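Local coordinates for SIRV1 hypothetical protein ORF119 (Sulfolobus islandicus rudivirus 1 variant xx, PDB 2X3G), which is probably a dimeric Rep-type (HUH-like) initiator protein that acts on the viral DNA when the linear rudivirus genome is replicated, at residues Y27-T30 with E31-F34; P96-I99 with S100-K103; Y106-M109 with L110-K113. All coordinates share one frame; numbering follows the deposited sequence.

Contact 1: residues Y27-T30 with E31-F34; sequences YGDT and EKIF
D29 reaches forward over the first turn of the helix that follows and meets E31 and K32. From CB outward its path can be traced atom by atom. D29 CB lies 3.9 Å from K32 CB; D29 CG closes on the same K32 CB to 3.7 Å. At the tip the two oxygens divide. D29 OD1 takes the backbone N-H of E31 at 3.2 Å and that of K32 at 3.3 Å; both bonds are weak, and the first is clearly bent, with 126° at the hydrogen. D29 OD2 lies against K32 CB. The carboxylate can face the amides because CG stands trans to the D29 nitrogen (chi1 -172°).

This is an N-cap: D29 precedes helix 30-44, and one side-chain oxygen, OD1, serves two amides of the first turn. A negative group here would be expected to suit the positive end of the helix dipole. The regular ladder starts at once, with I33 N on D29 O at 2.9 Å and F34 N on T30 O at 3.0 Å.

Round the helix, T30 presents its methyl to F34. T30 CG2 stands 3.7 Å from the F34 ring centroid and 11° off the ring normal, a CH-pi contact over the face. The threonine's other branch, OG1, is hydrogen-bonded to Y65 OH, while the Y65 ring meets F34 edge-to-face. I33 packs on M84 and P85.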
loop_
_atom_site.group_PDB
_atom_site.type_symbol
_atom_site.label_atom_id
_atom_site.label_comp_id
_atom_site.label_asym_id
_atom_site.label_seq_id
_atom_site.Cartn_x
_atom_site.Cartn_y
_atom_site.Cartn_z
ATOM N N TYR A 27 12.534 -1.128 15.015
ATOM C CA TYR A 27 12.263 -2.098 16.070
ATOM C C TYR A 27 11.012 -1.684 16.851
ATOM O O TYR A 27 10.666 -0.495 16.944
ATOM C CB TYR A 27 13.489 -2.322 16.986
ATOM C CG TYR A 27 14.037 -1.084 17.647
ATOM C CD1 TYR A 27 15.162 -0.433 17.137
ATOM C CD2 TYR A 27 13.433 -0.559 18.783
ATOM C CE1 TYR A 27 15.665 0.715 17.750
ATOM C CE2 TYR A 27 13.924 0.573 19.397
ATOM C CZ TYR A 27 15.038 1.208 18.879
ATOM O OH TYR A 27 15.513 2.332 19.504
ATOM N N GLY A 28 10.313 -2.678 17.378
ATOM C CA GLY A 28 9.002 -2.448 17.969
ATOM C C GLY A 28 7.902 -3.190 17.239
ATOM O O GLY A 28 8.109 -3.747 16.153
ATOM N N ASP A 29 6.713 -3.159 17.833
ATOM C CA ASP A 29 5.635 -4.047 17.455
ATOM C C ASP A 29 4.420 -3.213 17.081
ATOM O O ASP A 29 3.643 -2.812 17.943
ATOM C CB ASP A 29 5.341 -4.988 18.629
ATOM C CG ASP A 29 4.356 -6.089 18.276
ATOM O OD1 ASP A 29 3.695 -5.999 17.212
ATOM O OD2 ASP A 29 4.249 -7.047 19.076
ATOM N N THR A 30 4.260 -2.959 15.786
ATOM C CA THR A 30 3.195 -2.079 15.312
ATOM C C THR A 30 1.803 -2.654 15.615
ATOM O O THR A 30 0.837 -1.894 15.759
ATOM C CB THR A 30 3.350 -1.749 13.799
ATOM O OG1 THR A 30 4.595 -1.064 13.580
ATOM C CG2 THR A 30 2.193 -0.858 13.303
ATOM N N GLU A 31 1.696 -3.978 15.723
ATOM C CA GLU A 31 0.433 -4.591 16.112
ATOM C C GLU A 31 0.082 -4.197 17.540
ATOM O O GLU A 31 -1.013 -3.704 17.801
ATOM C CB GLU A 31 0.487 -6.116 16.011
ATOM C CG GLU A 31 0.573 -6.660 14.599
ATOM C CD GLU A 31 0.226 -8.141 14.520
ATOM O OE1 GLU A 31 -0.187 -8.595 13.425
ATOM O OE2 GLU A 31 0.361 -8.858 15.547
ATOM N N LYS A 32 1.025 -4.421 18.450
ATOM C CA LYS A 32 0.825 -4.138 19.872
ATOM C C LYS A 32 0.579 -2.651 20.110
ATOM O O LYS A 32 -0.287 -2.280 20.907
ATOM C CB LYS A 32 2.036 -4.601 20.676
ATOM C CG LYS A 32 1.765 -4.811 22.163
ATOM C CD LYS A 32 2.886 -5.613 22.819
ATOM C CE LYS A 32 2.372 -6.473 23.975
ATOM N NZ LYS A 32 3.370 -7.494 24.409
ATOM N N ILE A 33 1.344 -1.813 19.406
ATOM C CA ILE A 33 1.211 -0.354 19.485
ATOM C C ILE A 33 -0.180 0.083 19.092
ATOM O O ILE A 33 -0.854 0.770 19.848
ATOM C CB ILE A 33 2.232 0.373 18.554
ATOM C CG1 ILE A 33 3.666 0.157 19.047
ATOM C CG2 ILE A 33 1.949 1.857 18.487
ATOM C CD1 ILE A 33 4.678 0.113 17.921
ATOM N N PHE A 34 -0.596 -0.292 17.887
ATOM C CA PHE A 34 -1.909 0.095 17.378
ATOM C C PHE A 34 -3.033 -0.472 18.253
ATOM O O PHE A 34 -3.995 0.226 18.552
ATOM C CB PHE A 34 -2.096 -0.377 15.928
ATOM C CG PHE A 34 -1.426 0.491 14.878
ATOM C CD1 PHE A 34 -0.606 1.570 15.213
ATOM C CD2 PHE A 34 -1.585 0.187 13.534
ATOM C CE1 PHE A 34 -0.003 2.340 14.221
ATOM C CE2 PHE A 34 -0.970 0.963 12.535
ATOM C CZ PHE A 34 -0.185 2.032 12.881
#

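Contact 2: residues P96-I99 with S100-K103; sequences PKSI and SDIK
The chain turns into helix 99-109 here, the backbone bond from I102 N to S98 O measuring 3.2 Å and the next, from K103 N to I99 O, 3.0 Å. S98 is extended and sits at the N-cap, where its OG accepts from D101 N at 3.0 Å with 154° at the hydrogen. Its chi1 of 104° departs from a staggered value, turning the hydroxyl oxygen toward that amide. D101 then leans back over the loop: D101 OD2 lies 3.5 Å from P96 CG, with CB and CD of the same ring close by. The D101 and P96 side chains cross at about a right angle. One turn along, I99 and K103 run side by side. The K103 chain, extended beyond CG, passes the I99 CG2 methyl, and CE comes within 3.5 Å of it, a tight carbon contact on the outer surface. Just before the cap, K97 centres an inverse gamma turn closed by S98 N on P96 O. On the inner side of the helix, I102 packs against V6, L7 and H10 of helix 2-10, while P96 O accepts from H10 NE2 and K97 NZ binds H10 O and Y13 O, joining the loop after strand 89-94 to that helix and the loop beyond it.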
loop_
_atom_site.group_PDB
_atom_site.type_symbol
_atom_site.label_atom_id
_atom_site.label_comp_id
_atom_site.label_asym_id
_atom_site.label_seq_id
_atom_site.Cartn_x
_atom_site.Cartn_y
_atom_site.Cartn_z
ATOM N N PRO A 96 -11.071 19.804 9.854
ATOM C CA PRO A 96 -12.357 20.528 9.799
ATOM C C PRO A 96 -13.465 19.730 9.100
ATOM O O PRO A 96 -13.199 18.875 8.234
ATOM C CB PRO A 96 -12.016 21.798 9.010
ATOM C CG PRO A 96 -10.503 21.921 9.111
ATOM C CD PRO A 96 -10.013 20.511 9.107
ATOM N N LYS A 97 -14.704 20.052 9.448
ATOM C CA LYS A 97 -15.870 19.376 8.878
ATOM C C LYS A 97 -16.181 19.823 7.460
ATOM O O LYS A 97 -17.234 20.440 7.191
ATOM C CB LYS A 97 -17.089 19.600 9.764
ATOM C CG LYS A 97 -16.904 19.101 11.221
ATOM C CD LYS A 97 -16.371 17.656 11.276
ATOM C CE LYS A 97 -16.416 17.141 12.741
ATOM N NZ LYS A 97 -15.770 15.810 12.916
ATOM N N SER A 98 -15.270 19.517 6.538
ATOM C CA SER A 98 -15.471 19.795 5.134
ATOM C C SER A 98 -15.128 18.521 4.384
ATOM O O SER A 98 -14.258 17.767 4.829
ATOM C CB SER A 98 -14.635 20.995 4.661
ATOM O OG SER A 98 -13.490 20.629 3.912
ATOM N N ILE A 99 -15.863 18.266 3.300
ATOM C CA ILE A 99 -15.678 17.052 2.498
ATOM C C ILE A 99 -14.302 17.071 1.873
ATOM O O ILE A 99 -13.594 16.067 1.884
ATOM C CB ILE A 99 -16.747 16.890 1.402
ATOM C CG1 ILE A 99 -18.122 16.652 2.033
ATOM C CG2 ILE A 99 -16.394 15.724 0.459
ATOM C CD1 ILE A 99 -19.292 16.767 1.093
ATOM N N SER A 100 -13.923 18.227 1.337
ATOM C CA SER A 100 -12.620 18.392 0.703
ATOM C C SER A 100 -11.479 18.083 1.651
ATOM O O SER A 100 -10.527 17.421 1.264
ATOM C CB SER A 100 -12.457 19.808 0.158
ATOM O OG SER A 100 -11.130 19.986 -0.302
ATOM N N ASP A 101 -11.585 18.540 2.899
ATOM C CA ASP A 101 -10.509 18.353 3.852
ATOM C C ASP A 101 -10.350 16.899 4.238
ATOM O O ASP A 101 -9.233 16.403 4.249
ATOM C CB ASP A 101 -10.710 19.192 5.102
ATOM C CG ASP A 101 -10.404 20.650 4.880
ATOM O OD1 ASP A 101 -9.726 21.004 3.887
ATOM O OD2 ASP A 101 -10.873 21.449 5.692
ATOM N N ILE A 102 -11.445 16.217 4.557
ATOM C CA ILE A 102 -11.346 14.812 4.983
ATOM C C ILE A 102 -10.899 13.920 3.818
ATOM O O ILE A 102 -10.065 13.038 4.014
ATOM C CB ILE A 102 -12.644 14.278 5.705
ATOM C CG1 ILE A 102 -12.343 12.939 6.404
ATOM C CG2 ILE A 102 -13.838 14.169 4.772
ATOM C CD1 ILE A 102 -11.303 13.076 7.519
ATOM N N LYS A 103 -11.404 14.184 2.615
ATOM C CA LYS A 103 -10.963 13.449 1.441
ATOM C C LYS A 103 -9.500 13.662 1.128
ATOM O O LYS A 103 -8.827 12.738 0.721
ATOM C CB LYS A 103 -11.813 13.798 0.236
ATOM C CG LYS A 103 -13.208 13.241 0.325
ATOM C CD LYS A 103 -13.947 13.461 -0.972
ATOM C CE LYS A 103 -15.273 12.726 -0.957
ATOM N NZ LYS A 103 -16.007 12.928 -2.207
#

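Contact 3: residues Y106-M109 with L110-K113; sequences YKYM and LKTK
One face of the Y108 ring carries the ammonium end of K111: NZ stands 3.6 Å from the centroid, 9° off the normal, a cation-pi contact, with CE over the same face at 3.9 Å. The other tyrosine, Y106, has L110 over one of its faces, but the L110 CD1 position is too close to be trusted and supports no detail.

K111 gets there by folding back alongside Y108, pointing the same way. Its CG sits between backbone N and carbonyl carbon (chi1 76°), and the last bond bends (chi4 -62°). This lets K111 NZ also donate to Y108 O at 2.8 Å and to a water at 2.8 Å, which is itself hydrogen-bonded to Y108 OH at 3.1 Å. With a salt bridge to E55 OE2, the ammonium group is gripped from several directions, which would keep its charge well compensated.

L110 is the first residue to leave helical phi/psi. L110 N donates to Y106 O at 3.0 Å, but its second bond, to K107 O, is weak, as is K111 N to Y108 O at 3.5 Å. Further on, K113 NZ bonds to T112 O and K114 O of the second subunit.

Selenomethionine M109 is buried against F18 of strand 15-22, F51 and I53 of strand 49-55, and H66 and L68 of strand 64-71, while Y106 packs on helix 2-10.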
loop_
_atom_site.group_PDB
_atom_site.type_symbol
_atom_site.label_atom_id
_atom_site.label_comp_id
_atom_site.label_asym_id
_atom_site.label_seq_id
_atom_site.Cartn_x
_atom_site.Cartn_y
_atom_site.Cartn_z
ATOM N N TYR A 106 -7.659 11.564 3.757
ATOM C CA TYR A 106 -7.751 10.154 3.351
ATOM C C TYR A 106 -6.806 9.806 2.201
ATOM O O TYR A 106 -6.107 8.784 2.224
ATOM C CB TYR A 106 -9.180 9.836 2.945
ATOM C CG TYR A 106 -9.371 8.391 2.556
ATOM C CD1 TYR A 106 -9.615 7.418 3.529
ATOM C CD2 TYR A 106 -9.300 7.990 1.229
ATOM C CE1 TYR A 106 -9.787 6.098 3.184
ATOM C CE2 TYR A 106 -9.474 6.651 0.881
ATOM C CZ TYR A 106 -9.721 5.720 1.884
ATOM O OH TYR A 106 -9.892 4.400 1.582
ATOM N N LYS A 107 -6.816 10.650 1.173
ATOM C CA LYS A 107 -5.974 10.457 0.003
ATOM C C LYS A 107 -4.505 10.435 0.417
ATOM O O LYS A 107 -3.724 9.594 -0.044
ATOM C CB LYS A 107 -6.265 11.564 -1.023
ATOM C CG LYS A 107 -5.446 11.532 -2.284
ATOM C CD LYS A 107 -6.202 12.158 -3.502
ATOM C CE LYS A 107 -5.298 13.023 -4.368
ATOM N NZ LYS A 107 -5.954 13.498 -5.676
ATOM N N TYR A 108 -4.137 11.325 1.328
ATOM C CA TYR A 108 -2.765 11.410 1.798
ATOM C C TYR A 108 -2.358 10.162 2.574
ATOM O O TYR A 108 -1.250 9.657 2.424
ATOM C CB TYR A 108 -2.603 12.629 2.697
ATOM C CG TYR A 108 -1.185 12.872 3.137
ATOM C CD1 TYR A 108 -0.252 13.355 2.238
ATOM C CD2 TYR A 108 -0.780 12.632 4.451
ATOM C CE1 TYR A 108 1.044 13.591 2.613
ATOM C CE2 TYR A 108 0.534 12.868 4.837
ATOM C CZ TYR A 108 1.432 13.353 3.909
ATOM O OH TYR A 108 2.738 13.613 4.232
HETATM N N MSE A 109 -3.271 9.680 3.411
HETATM C CA MSE A 109 -3.045 8.470 4.187
HETATM C C MSE A 109 -2.897 7.228 3.337
HETATM O O MSE A 109 -2.123 6.351 3.701
HETATM C CB MSE A 109 -4.173 8.247 5.189
HETATM C CG MSE A 109 -4.159 9.258 6.273
HETATM SE SE MSE A 109 -5.700 9.089 7.429
HETATM C CE MSE A 109 -5.384 7.334 8.285
ATOM N N LEU A 110 -3.603 7.156 2.209
ATOM C CA LEU A 110 -3.556 5.956 1.361
ATOM C C LEU A 110 -2.577 6.054 0.188
ATOM O O LEU A 110 -2.538 5.162 -0.664
ATOM C CB LEU A 110 -4.948 5.621 0.827
ATOM C CG LEU A 110 -5.787 4.744 1.761
ATOM C CD1 LEU A 110 -7.168 4.694 1.238
ATOM C CD2 LEU A 110 -5.239 3.337 1.858
ATOM N N LYS A 111 -1.758 7.102 0.155
ATOM C CA LYS A 111 -0.939 7.364 -1.030
ATOM C C LYS A 111 0.087 6.257 -1.317
ATOM O O LYS A 111 0.442 6.033 -2.471
ATOM C CB LYS A 111 -0.255 8.737 -0.930
ATOM C CG LYS A 111 0.923 8.796 0.012
ATOM C CD LYS A 111 1.284 10.254 0.348
ATOM C CE LYS A 111 2.144 10.352 1.586
ATOM N NZ LYS A 111 1.495 9.836 2.856
ATOM N N THR A 112 0.576 5.572 -0.284
ATOM C CA THR A 112 1.549 4.491 -0.500
ATOM C C THR A 112 0.869 3.135 -0.726
ATOM O O THR A 112 1.554 2.135 -0.933
ATOM C CB THR A 112 2.547 4.337 0.680
ATOM O OG1 THR A 112 1.858 3.825 1.819
ATOM C CG2 THR A 112 3.237 5.668 1.034
ATOM N N LYS A 113 -0.465 3.120 -0.700
ATOM C CA LYS A 113 -1.248 1.883 -0.726
ATOM C C LYS A 113 -1.974 1.660 -2.056
ATOM O O LYS A 113 -2.787 0.739 -2.182
ATOM C CB LYS A 113 -2.246 1.905 0.436
ATOM C CG LYS A 113 -1.622 2.121 1.813
ATOM C CD LYS A 113 -0.696 1.000 2.213
ATOM C CE LYS A 113 -0.119 1.172 3.625
ATOM N NZ LYS A 113 0.869 0.103 3.928
HETATM O O HOH W 1 3.528 10.646 4.674
HETATM O O HOH W 2 0.099 5.756 2.679
#

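In the fold
By the exposure of their touching residues all three contacts lie at the surface, though contact 3 puts M109 against the sheet and contact 2 packs I102 against helix 2-10. Contacts 1 and 2 are both helix starts, placed on opposite sides of the chain's centre with their own centres 29 Å apart; an aspartate caps one, a serine the other. Contacts 2 and 3 are the two ends of helix 99-109. The centres of contacts 2 and 3 are 15 Å apart. Chemistry follows position: backbone amides are met by side-chain oxygens at the two helix starts, whereas at the end a lysine ammonium meets a carbonyl and an aromatic face. Contact 3 alone touches the second subunit.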